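Local coordinates for sulfatase (Bacteroides fragilis CAG:558, PDB 6USS), which probably hydrolyses aryl sulfate esters as a calcium-dependent enzyme of the sulfatase family, at residues Asn68-Arg71 with Leu72-Gly76; Glu238-Lys241 with Ala242-Ala246; Ala286-Ala289 with Ala290-Gly294; Lys297-Gly300 with Asp301-Trp305. The protein carries 1 engineered substitution. All coordinates share one frame; numbering follows the deposited sequence.

Each contact joins successive turns of a single helix, and three helices are involved. Contacts 1, 2 and 4 lie on helices 67-74, 231-247 and 283-308, which pack against the large mixed sheet; contact 4 is in the middle, bonded to contact 1 through Arg71 and Asp304 and to contact 2 through Asn244 and Trp305. Contact 3 is an earlier part of helix 283-308. Contacts 3 and 4 are largely buried, contact 3 through an alanine-rich surface and a tyrosine, contact 4 along Leu299, Leu302 and Met303, with a salt bridge at its more open edge. Contacts 1 and 2 are partly buried, with Lys74 and Lys241 exposed, and contact 2 also reaches the second subunit.

Contact 1. Residues Asn68-Arg71 with Leu72-Gly76; sequences NMER and LAKQG
Lys74 folds back over the preceding turn because its chain bends at chi3 (-132°) and again at chi4, which lays the methylenes along the carbonyl of Glu70 and brings NZ to 3.6 Å from Glu70 CB. Glu70 has its CG anti to the carbonyl carbon, and its carboxylate stops short of the lysine: OE1 is 4.3 Å from Lys74 NZ, an attraction of opposite charges rather than a salt bridge, while OE2 is bonded to Ser50. The backbone joins the same pair, Lys74 N donating to Glu70 O at 2.9 Å. This is the helix that leads into strand 77-83 of the central mixed sheet in the alkaline-phosphatase-like sulfatase fold; Leu72 faces that sheet, touching Val317, Phe319 and Ile361, with its CB 3.5 Å from Asn68 O. Gln75, extended beyond CG, brings its OE1 back to 3.1 Å from Arg71 O, acceptor against acceptor; Arg363 donates to OE1 and probably eases that approach. The bond from Gln75 N to Arg71 O is weak. Asn68 OD1 lies in plane at the edge of the Arg71 guanidinium, whose NH2 forms a salt bridge with Asp304 on helix 283-308; Asn68 ND2 is hydrogen-bonded to Asp296 there.

Contact 2. Residues Glu238-Lys241 with Ala242-Ala246; sequences EAIK and ALNHA
Ile240 and Asn244 stand alongside each other one turn apart, reaching in the same direction, with Ile240 CG2 3.8 Å from Asn244 ND2. They belong to helix 231-247, one of the helices that flank the mixed sheet of the alpha/beta sulfatase fold. Ile240 O takes a straight bond from Asn244 N (2.9 Å, 162°) and a weak second one from Leu243 N. The side-chain ND2 of Asn244 is also near this oxygen, but at an angle too poor for a hydrogen bond. Asn244 OD1 accepts a hydrogen bond from Trp305 NE1 on helix 283-308, which helps fix how the amide is turned; the same indole packs on Ile240 and Leu243. The face towards the sheet is made of small groups and a leucine: Ala239 touches Cys163 and Met257, Ala242 touches Ile161, and Leu243 touches Phe253. On the solvent side, Lys241 runs extended back along the helix to Glu238, where NZ meets OE2 at 2.8 Å in a salt bridge, on the syn side and 24° out of the carboxylate plane. Tyr224 OH bonds to that oxygen too, so OE2 has a second partner. Beyond these, His245 NE2 is hydrogen-bonded to Glu176 of the second subunit, and within the helix His245 N points almost straight at Lys241 O, at 3.0 Å and 172°.

Contact 3. Residues Ala286-Ala289 with Ala290-Gly294; sequences AAYA and ALIEG
The methyl CD1 of Ile292 meets the Tyr288 ring obliquely, 3.7 Å from Tyr288 CD2 and 3.8 Å from Tyr288 CE2. Arg333 makes a cation-pi contact with the ring, and the hydroxyl is bonded to Asp48. The other flat group, the Glu293 carboxylate, is held at OE1 by both Lys275 and Tyr276, at the far side of the helix from the tyrosine. Ile292 reaches the ring with its CG1 anti to the carbonyl carbon (chi1 -76°), and Tyr288 comes to meet it with CG anti to the backbone N. Beneath them the backbone is tied by Ile292 N donating to Tyr288 O at 3.0 Å. Ala290 N, in turn, donates to Ala286 O at 3.0 Å, and the CB of Ala290 packs 3.4 Å from that same carbonyl oxygen. Ala286 and Ala289, short enough for a neighbouring helix to come close, lie against Tyr276 of helix 273-279. Tyr288 stands near the calcium site typical of sulfatases: its side chain is about 6 Å from that of Asp43, a calcium ligand, and about 10 Å from the ion itself, consistent with a place in the outer shell of the active site.

Contact 4. Residues Lys297-Gly300 with Asp301-Trp305; sequences KSLG and DLMDW
The charged contact joins Lys297 and Asp301 one turn apart. With CG opposite the backbone N and the chain extended as far as CE, Lys297 turns at chi4 (-60°), which swings NZ to 2.9 Å from Asp301 OD2, on its syn lone pair. A water donates to the other oxygen, Asp301 OD1, at 2.8 Å and accepts a weak bond from the ammonium group. Glu233 gives Lys297 a second anionic partner.

Apolar packing occupies another side of the helix, where the sulfur of Met303 rests on the branch point of Leu299 (SD to CG, 3.6 Å). With chi1 at -74°, Met303 CG also comes 3.2 Å from Leu299 O, a carbonyl that already accepts from Met303 N. Of the four backbone bonds between 297-300 and 301-305, Leu302 N to Ser298 O is the straightest, at 168°.

Ser298 OG is bonded to Thr236 of helix 231-247 and to His259. Gly300's bare CA lies beside Asn68; Leu299 also packs on Asn68 and Met69, and Met303 on Arg71 and Leu72, of helix 67-74. Helix 283-308 here runs between those two helices, with Ser298, Leu299 and Leu302 all touching Phe39 of strand 35-41 in the mixed sheet.

Contact 1. Residues Asn68-Arg71 with Leu72-Gly76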
loop_
_atom_site.group_PDB
_atom_site.type_symbol
_atom_site.label_atom_id
_atom_site.label_comp_id
_atom_site.label_asym_id
_atom_site.label_seq_id
_atom_site.Cartn_x
_atom_site.Cartn_y
_atom_site.Cartn_z
ATOM N N ASN A 68 -32.318 -1.717 -4.899
ATOM C CA ASN A 68 -31.332 -0.637 -4.875
ATOM C C ASN A 68 -30.681 -0.439 -6.248
ATOM O O ASN A 68 -30.327 0.690 -6.609
ATOM C CB ASN A 68 -30.274 -0.911 -3.811
ATOM C CG ASN A 68 -30.829 -0.855 -2.394
ATOM O OD1 ASN A 68 -31.223 0.203 -1.901
ATOM N ND2 ASN A 68 -30.825 -1.998 -1.718
ATOM N N MET A 69 -30.503 -1.525 -7.021
ATOM C CA MET A 69 -30.120 -1.394 -8.427
ATOM C C MET A 69 -31.162 -0.592 -9.214
ATOM O O MET A 69 -30.808 0.222 -10.071
ATOM C CB MET A 69 -29.930 -2.782 -9.064
ATOM C CG MET A 69 -28.692 -3.544 -8.617
ATOM S SD MET A 69 -28.511 -5.146 -9.447
ATOM C CE MET A 69 -28.327 -4.685 -11.176
ATOM N N GLU A 70 -32.457 -0.827 -8.959
ATOM C CA GLU A 70 -33.496 -0.065 -9.651
ATOM C C GLU A 70 -33.425 1.410 -9.280
ATOM O O GLU A 70 -33.509 2.289 -10.149
ATOM C CB GLU A 70 -34.873 -0.626 -9.306
ATOM C CG GLU A 70 -35.144 -2.006 -9.815
ATOM C CD GLU A 70 -36.475 -2.558 -9.316
ATOM O OE1 GLU A 70 -37.406 -1.757 -9.084
ATOM O OE2 GLU A 70 -36.594 -3.793 -9.168
ATOM N N ARG A 71 -33.294 1.687 -7.981
ATOM C CA ARG A 71 -33.040 3.034 -7.478
ATOM C C ARG A 71 -31.857 3.694 -8.198
ATOM O O ARG A 71 -31.969 4.820 -8.703
ATOM C CB ARG A 71 -32.797 2.945 -5.963
ATOM C CG ARG A 71 -32.874 4.243 -5.198
ATOM C CD ARG A 71 -33.040 4.001 -3.693
ATOM N NE ARG A 71 -32.182 4.885 -2.903
ATOM C CZ ARG A 71 -31.173 4.456 -2.152
ATOM N NH1 ARG A 71 -30.922 3.156 -2.095
ATOM N NH2 ARG A 71 -30.419 5.312 -1.457
ATOM N N LEU A 72 -30.705 3.006 -8.243
ATOM C CA LEU A 72 -29.521 3.563 -8.901
ATOM C C LEU A 72 -29.785 3.843 -10.382
ATOM O O LEU A 72 -29.364 4.879 -10.914
ATOM C CB LEU A 72 -28.329 2.617 -8.722
ATOM C CG LEU A 72 -26.942 3.077 -9.199
ATOM C CD1 LEU A 72 -26.447 4.254 -8.386
ATOM C CD2 LEU A 72 -25.920 1.940 -9.155
ATOM N N ALA A 73 -30.514 2.946 -11.057
ATOM C CA ALA A 73 -30.766 3.132 -12.482
ATOM C C ALA A 73 -31.708 4.305 -12.725
ATOM O O ALA A 73 -31.513 5.065 -13.683
ATOM C CB ALA A 73 -31.323 1.846 -13.093
ATOM N N LYS A 74 -32.735 4.468 -11.875
ATOM C CA LYS A 74 -33.625 5.624 -12.005
ATOM C C LYS A 74 -32.879 6.944 -11.868
ATOM O O LYS A 74 -33.369 7.962 -12.356
ATOM C CB LYS A 74 -34.773 5.577 -10.979
ATOM C CG LYS A 74 -35.941 4.653 -11.382
ATOM C CD LYS A 74 -36.981 4.504 -10.243
ATOM C CE LYS A 74 -37.362 3.025 -9.991
ATOM N NZ LYS A 74 -36.696 2.473 -8.742
ATOM N N GLN A 75 -31.709 6.954 -11.221
ATOM C CA GLN A 75 -30.885 8.149 -11.113
ATOM C C GLN A 75 -29.734 8.184 -12.113
ATOM O O GLN A 75 -29.004 9.183 -12.156
ATOM C CB GLN A 75 -30.337 8.273 -9.696
ATOM C CG GLN A 75 -31.420 8.261 -8.642
ATOM C CD GLN A 75 -30.897 7.840 -7.265
ATOM O OE1 GLN A 75 -30.155 6.854 -7.132
ATOM N NE2 GLN A 75 -31.301 8.577 -6.233
ATOM N N GLY A 76 -29.550 7.134 -12.918
ATOM C CA GLY A 76 -28.447 7.099 -13.858
ATOM C C GLY A 76 -28.769 6.488 -15.209
ATOM O O GLY A 76 -29.913 6.553 -15.682
#

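Contact 2. Residues Glu238-Lys241 with Ala242-Ala246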
loop_
_atom_site.group_PDB
_atom_site.type_symbol
_atom_site.label_atom_id
_atom_site.label_comp_id
_atom_site.label_asym_id
_atom_site.label_seq_id
_atom_site.Cartn_x
_atom_site.Cartn_y
_atom_site.Cartn_z
ATOM N N GLU A 238 -16.986 -3.053 6.630
ATOM C CA GLU A 238 -15.602 -2.583 6.575
ATOM C C GLU A 238 -15.412 -1.532 5.491
ATOM O O GLU A 238 -14.608 -0.610 5.655
ATOM C CB GLU A 238 -14.643 -3.750 6.364
ATOM C CG GLU A 238 -14.681 -4.751 7.502
ATOM C CD GLU A 238 -14.141 -4.185 8.826
ATOM O OE1 GLU A 238 -12.960 -3.756 8.872
ATOM O OE2 GLU A 238 -14.908 -4.169 9.818
ATOM N N ALA A 239 -16.140 -1.645 4.383
ATOM C CA ALA A 239 -16.113 -0.575 3.395
ATOM C C ALA A 239 -16.648 0.724 3.988
ATOM O O ALA A 239 -16.113 1.811 3.722
ATOM C CB ALA A 239 -16.917 -0.967 2.156
ATOM N N ILE A 240 -17.699 0.639 4.805
ATOM C CA ILE A 240 -18.239 1.860 5.377
ATOM C C ILE A 240 -17.205 2.520 6.290
ATOM O O ILE A 240 -17.014 3.743 6.237
ATOM C CB ILE A 240 -19.578 1.575 6.082
ATOM C CG1 ILE A 240 -20.648 1.283 5.012
ATOM C CG2 ILE A 240 -19.982 2.753 6.957
ATOM C CD1 ILE A 240 -22.081 1.301 5.514
ATOM N N LYS A 241 -16.473 1.730 7.095
ATOM C CA LYS A 241 -15.447 2.366 7.919
ATOM C C LYS A 241 -14.288 2.889 7.095
ATOM O O LYS A 241 -13.674 3.883 7.486
ATOM C CB LYS A 241 -14.906 1.429 9.011
ATOM C CG LYS A 241 -15.938 0.619 9.756
ATOM C CD LYS A 241 -15.272 -0.595 10.412
ATOM C CE LYS A 241 -16.152 -1.229 11.497
ATOM N NZ LYS A 241 -15.518 -2.506 11.974
ATOM N N ALA A 242 -13.963 2.244 5.979
ATOM C CA ALA A 242 -12.905 2.804 5.150
ATOM C C ALA A 242 -13.317 4.153 4.583
ATOM O O ALA A 242 -12.465 5.033 4.384
ATOM C CB ALA A 242 -12.536 1.848 4.021
ATOM N N LEU A 243 -14.624 4.332 4.349
ATOM C CA LEU A 243 -15.167 5.576 3.818
ATOM C C LEU A 243 -15.242 6.660 4.893
ATOM O O LEU A 243 -14.961 7.836 4.616
ATOM C CB LEU A 243 -16.553 5.319 3.227
ATOM C CG LEU A 243 -16.615 4.645 1.860
ATOM C CD1 LEU A 243 -18.060 4.488 1.397
ATOM C CD2 LEU A 243 -15.822 5.446 0.846
ATOM N N ASN A 244 -15.625 6.292 6.120
ATOM C CA ASN A 244 -15.555 7.257 7.210
ATOM C C ASN A 244 -14.122 7.752 7.404
ATOM O O ASN A 244 -13.884 8.960 7.495
ATOM C CB ASN A 244 -16.134 6.645 8.481
ATOM C CG ASN A 244 -17.658 6.507 8.412
ATOM O OD1 ASN A 244 -18.346 7.366 7.849
ATOM N ND2 ASN A 244 -18.187 5.420 8.963
ATOM N N HIS A 245 -13.149 6.839 7.403
ATOM C CA HIS A 245 -11.748 7.242 7.472
ATOM C C HIS A 245 -11.381 8.152 6.303
ATOM O O HIS A 245 -10.655 9.139 6.482
ATOM C CB HIS A 245 -10.849 6.000 7.501
ATOM C CG HIS A 245 -9.570 6.180 8.260
ATOM N ND1 HIS A 245 -8.997 5.164 8.997
ATOM C CD2 HIS A 245 -8.745 7.250 8.388
ATOM C CE1 HIS A 245 -7.883 5.606 9.558
ATOM N NE2 HIS A 245 -7.706 6.869 9.204
ATOM N N ALA A 246 -11.898 7.854 5.101
ATOM C CA ALA A 246 -11.586 8.672 3.928
ATOM C C ALA A 246 -12.125 10.097 4.057
ATOM O O ALA A 246 -11.559 11.032 3.474
ATOM C CB ALA A 246 -12.137 8.018 2.664
#

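Contact 3. Residues Ala286-Ala289 with Ala290-Gly294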
loop_
_atom_site.group_PDB
_atom_site.type_symbol
_atom_site.label_atom_id
_atom_site.label_comp_id
_atom_site.label_asym_id
_atom_site.label_seq_id
_atom_site.Cartn_x
_atom_site.Cartn_y
_atom_site.Cartn_z
ATOM N N ALA A 286 -33.753 -20.433 -4.380
ATOM C CA ALA A 286 -33.934 -19.520 -3.258
ATOM C C ALA A 286 -32.590 -19.066 -2.689
ATOM O O ALA A 286 -32.439 -17.903 -2.306
ATOM C CB ALA A 286 -34.785 -20.166 -2.168
ATOM N N ALA A 287 -31.598 -19.963 -2.629
ATOM C CA ALA A 287 -30.277 -19.540 -2.170
ATOM C C ALA A 287 -29.624 -18.572 -3.160
ATOM O O ALA A 287 -28.963 -17.607 -2.748
ATOM C CB ALA A 287 -29.380 -20.752 -1.918
ATOM N N TYR A 288 -29.783 -18.805 -4.466
ATOM C CA TYR A 288 -29.229 -17.861 -5.431
ATOM C C TYR A 288 -29.878 -16.491 -5.269
ATOM O O TYR A 288 -29.186 -15.474 -5.131
ATOM C CB TYR A 288 -29.402 -18.388 -6.862
ATOM C CG TYR A 288 -28.436 -17.799 -7.891
ATOM C CD1 TYR A 288 -27.061 -18.037 -7.816
ATOM C CD2 TYR A 288 -28.902 -17.024 -8.951
ATOM C CE1 TYR A 288 -26.174 -17.502 -8.766
ATOM C CE2 TYR A 288 -28.028 -16.491 -9.899
ATOM C CZ TYR A 288 -26.665 -16.732 -9.797
ATOM O OH TYR A 288 -25.810 -16.203 -10.736
ATOM N N ALA A 289 -31.213 -16.451 -5.260
ATOM C CA ALA A 289 -31.940 -15.197 -5.070
ATOM C C ALA A 289 -31.480 -14.464 -3.819
ATOM O O ALA A 289 -31.377 -13.229 -3.812
ATOM C CB ALA A 289 -33.441 -15.471 -4.991
ATOM N N ALA A 290 -31.189 -15.215 -2.750
ATOM C CA ALA A 290 -30.760 -14.604 -1.504
ATOM C C ALA A 290 -29.359 -14.006 -1.629
ATOM O O ALA A 290 -29.084 -12.940 -1.062
ATOM C CB ALA A 290 -30.838 -15.629 -0.375
ATOM N N LEU A 291 -28.461 -14.659 -2.382
ATOM C CA LEU A 291 -27.159 -14.053 -2.665
ATOM C C LEU A 291 -27.326 -12.749 -3.433
ATOM O O LEU A 291 -26.661 -11.752 -3.134
ATOM C CB LEU A 291 -26.277 -15.007 -3.465
ATOM C CG LEU A 291 -25.708 -16.206 -2.724
ATOM C CD1 LEU A 291 -24.502 -16.829 -3.487
ATOM C CD2 LEU A 291 -25.342 -15.789 -1.315
ATOM N N ILE A 292 -28.224 -12.747 -4.423
ATOM C CA ILE A 292 -28.461 -11.564 -5.244
ATOM C C ILE A 292 -28.966 -10.417 -4.384
ATOM O O ILE A 292 -28.549 -9.267 -4.555
ATOM C CB ILE A 292 -29.438 -11.903 -6.388
ATOM C CG1 ILE A 292 -28.723 -12.710 -7.484
ATOM C CG2 ILE A 292 -30.090 -10.653 -6.946
ATOM C CD1 ILE A 292 -29.666 -13.441 -8.420
ATOM N N GLU A 293 -29.840 -10.712 -3.422
ATOM C CA GLU A 293 -30.442 -9.642 -2.643
ATOM C C GLU A 293 -29.474 -9.080 -1.614
ATOM O O GLU A 293 -29.519 -7.883 -1.319
ATOM C CB GLU A 293 -31.725 -10.123 -1.958
ATOM C CG GLU A 293 -32.623 -8.946 -1.534
ATOM C CD GLU A 293 -33.805 -9.323 -0.636
ATOM O OE1 GLU A 293 -34.236 -10.498 -0.638
ATOM O OE2 GLU A 293 -34.315 -8.414 0.063
ATOM N N GLY A 294 -28.594 -9.916 -1.068
ATOM C CA GLY A 294 -27.612 -9.419 -0.120
ATOM C C GLY A 294 -26.550 -8.574 -0.795
ATOM O O GLY A 294 -26.052 -7.606 -0.213
#

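Contact 4. Residues Lys297-Gly300 with Asp301-Trp305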
loop_
_atom_site.group_PDB
_atom_site.type_symbol
_atom_site.label_atom_id
_atom_site.label_comp_id
_atom_site.label_asym_id
_atom_site.label_seq_id
_atom_site.Cartn_x
_atom_site.Cartn_y
_atom_site.Cartn_z
ATOM N N LYS A 297 -28.334 -5.356 -1.068
ATOM C CA LYS A 297 -28.374 -4.652 0.209
ATOM C C LYS A 297 -27.084 -3.891 0.437
ATOM O O LYS A 297 -27.096 -2.768 0.960
ATOM C CB LYS A 297 -28.612 -5.632 1.356
ATOM C CG LYS A 297 -28.550 -4.998 2.740
ATOM C CD LYS A 297 -28.568 -6.071 3.835
ATOM C CE LYS A 297 -28.567 -5.471 5.245
ATOM N NZ LYS A 297 -27.385 -4.631 5.545
ATOM N N SER A 298 -25.958 -4.493 0.044
ATOM C CA SER A 298 -24.678 -3.802 0.128
ATOM C C SER A 298 -24.686 -2.524 -0.721
ATOM O O SER A 298 -24.244 -1.458 -0.262
ATOM C CB SER A 298 -23.560 -4.758 -0.292
ATOM O OG SER A 298 -22.304 -4.103 -0.391
ATOM N N LEU A 299 -25.198 -2.612 -1.960
ATOM C CA LEU A 299 -25.268 -1.436 -2.822
ATOM C C LEU A 299 -26.103 -0.345 -2.171
ATOM O O LEU A 299 -25.708 0.826 -2.141
ATOM C CB LEU A 299 -25.848 -1.802 -4.185
ATOM C CG LEU A 299 -26.041 -0.644 -5.180
ATOM C CD1 LEU A 299 -24.716 -0.177 -5.787
ATOM C CD2 LEU A 299 -27.007 -1.028 -6.263
ATOM N N GLY A 300 -27.271 -0.719 -1.647
ATOM C CA GLY A 300 -28.085 0.246 -0.931
ATOM C C GLY A 300 -27.360 0.867 0.248
ATOM O O GLY A 300 -27.469 2.070 0.484
ATOM N N ASP A 301 -26.602 0.056 0.993
ATOM C CA ASP A 301 -25.953 0.554 2.205
ATOM C C ASP A 301 -24.893 1.603 1.883
ATOM O O ASP A 301 -24.770 2.606 2.597
ATOM C CB ASP A 301 -25.329 -0.598 2.999
ATOM C CG ASP A 301 -26.366 -1.522 3.629
ATOM O OD1 ASP A 301 -27.532 -1.112 3.809
ATOM O OD2 ASP A 301 -26.003 -2.668 3.966
ATOM N N LEU A 302 -24.108 1.382 0.823
ATOM C CA LEU A 302 -23.174 2.410 0.375
ATOM C C LEU A 302 -23.917 3.633 -0.170
ATOM O O LEU A 302 -23.507 4.777 0.073
ATOM C CB LEU A 302 -22.221 1.833 -0.676
ATOM C CG LEU A 302 -21.405 0.638 -0.191
ATOM C CD1 LEU A 302 -20.628 -0.031 -1.337
ATOM C CD2 LEU A 302 -20.465 1.072 0.947
ATOM N N MET A 303 -25.019 3.415 -0.896
ATOM C CA MET A 303 -25.776 4.542 -1.429
ATOM C C MET A 303 -26.348 5.400 -0.302
ATOM O O MET A 303 -26.363 6.637 -0.400
ATOM C CB MET A 303 -26.884 4.040 -2.359
ATOM C CG MET A 303 -26.393 3.533 -3.733
ATOM S SD MET A 303 -27.627 2.576 -4.692
ATOM C CE MET A 303 -28.729 3.885 -5.265
ATOM N N ASP A 304 -26.811 4.761 0.782
ATOM C CA ASP A 304 -27.301 5.513 1.932
ATOM C C ASP A 304 -26.156 6.195 2.651
ATOM O O ASP A 304 -26.308 7.326 3.125
ATOM C CB ASP A 304 -28.060 4.613 2.913
ATOM C CG ASP A 304 -29.207 3.862 2.259
ATOM O OD1 ASP A 304 -29.662 4.272 1.161
ATOM O OD2 ASP A 304 -29.661 2.853 2.847
ATOM N N TRP A 305 -25.000 5.524 2.741
ATOM C CA TRP A 305 -23.839 6.168 3.343
ATOM C C TRP A 305 -23.487 7.447 2.592
ATOM O O TRP A 305 -23.245 8.493 3.209
ATOM C CB TRP A 305 -22.639 5.217 3.397
ATOM C CG TRP A 305 -21.495 5.868 4.108
ATOM C CD1 TRP A 305 -21.202 5.797 5.447
ATOM C CD2 TRP A 305 -20.512 6.739 3.533
ATOM N NE1 TRP A 305 -20.092 6.559 5.729
ATOM C CE2 TRP A 305 -19.648 7.141 4.569
ATOM C CE3 TRP A 305 -20.277 7.216 2.238
ATOM C CZ2 TRP A 305 -18.574 7.994 4.351
ATOM C CZ3 TRP A 305 -19.199 8.060 2.025
ATOM C CH2 TRP A 305 -18.363 8.441 3.078
HETATM O O HOH W 1 -29.298 -1.849 5.892
#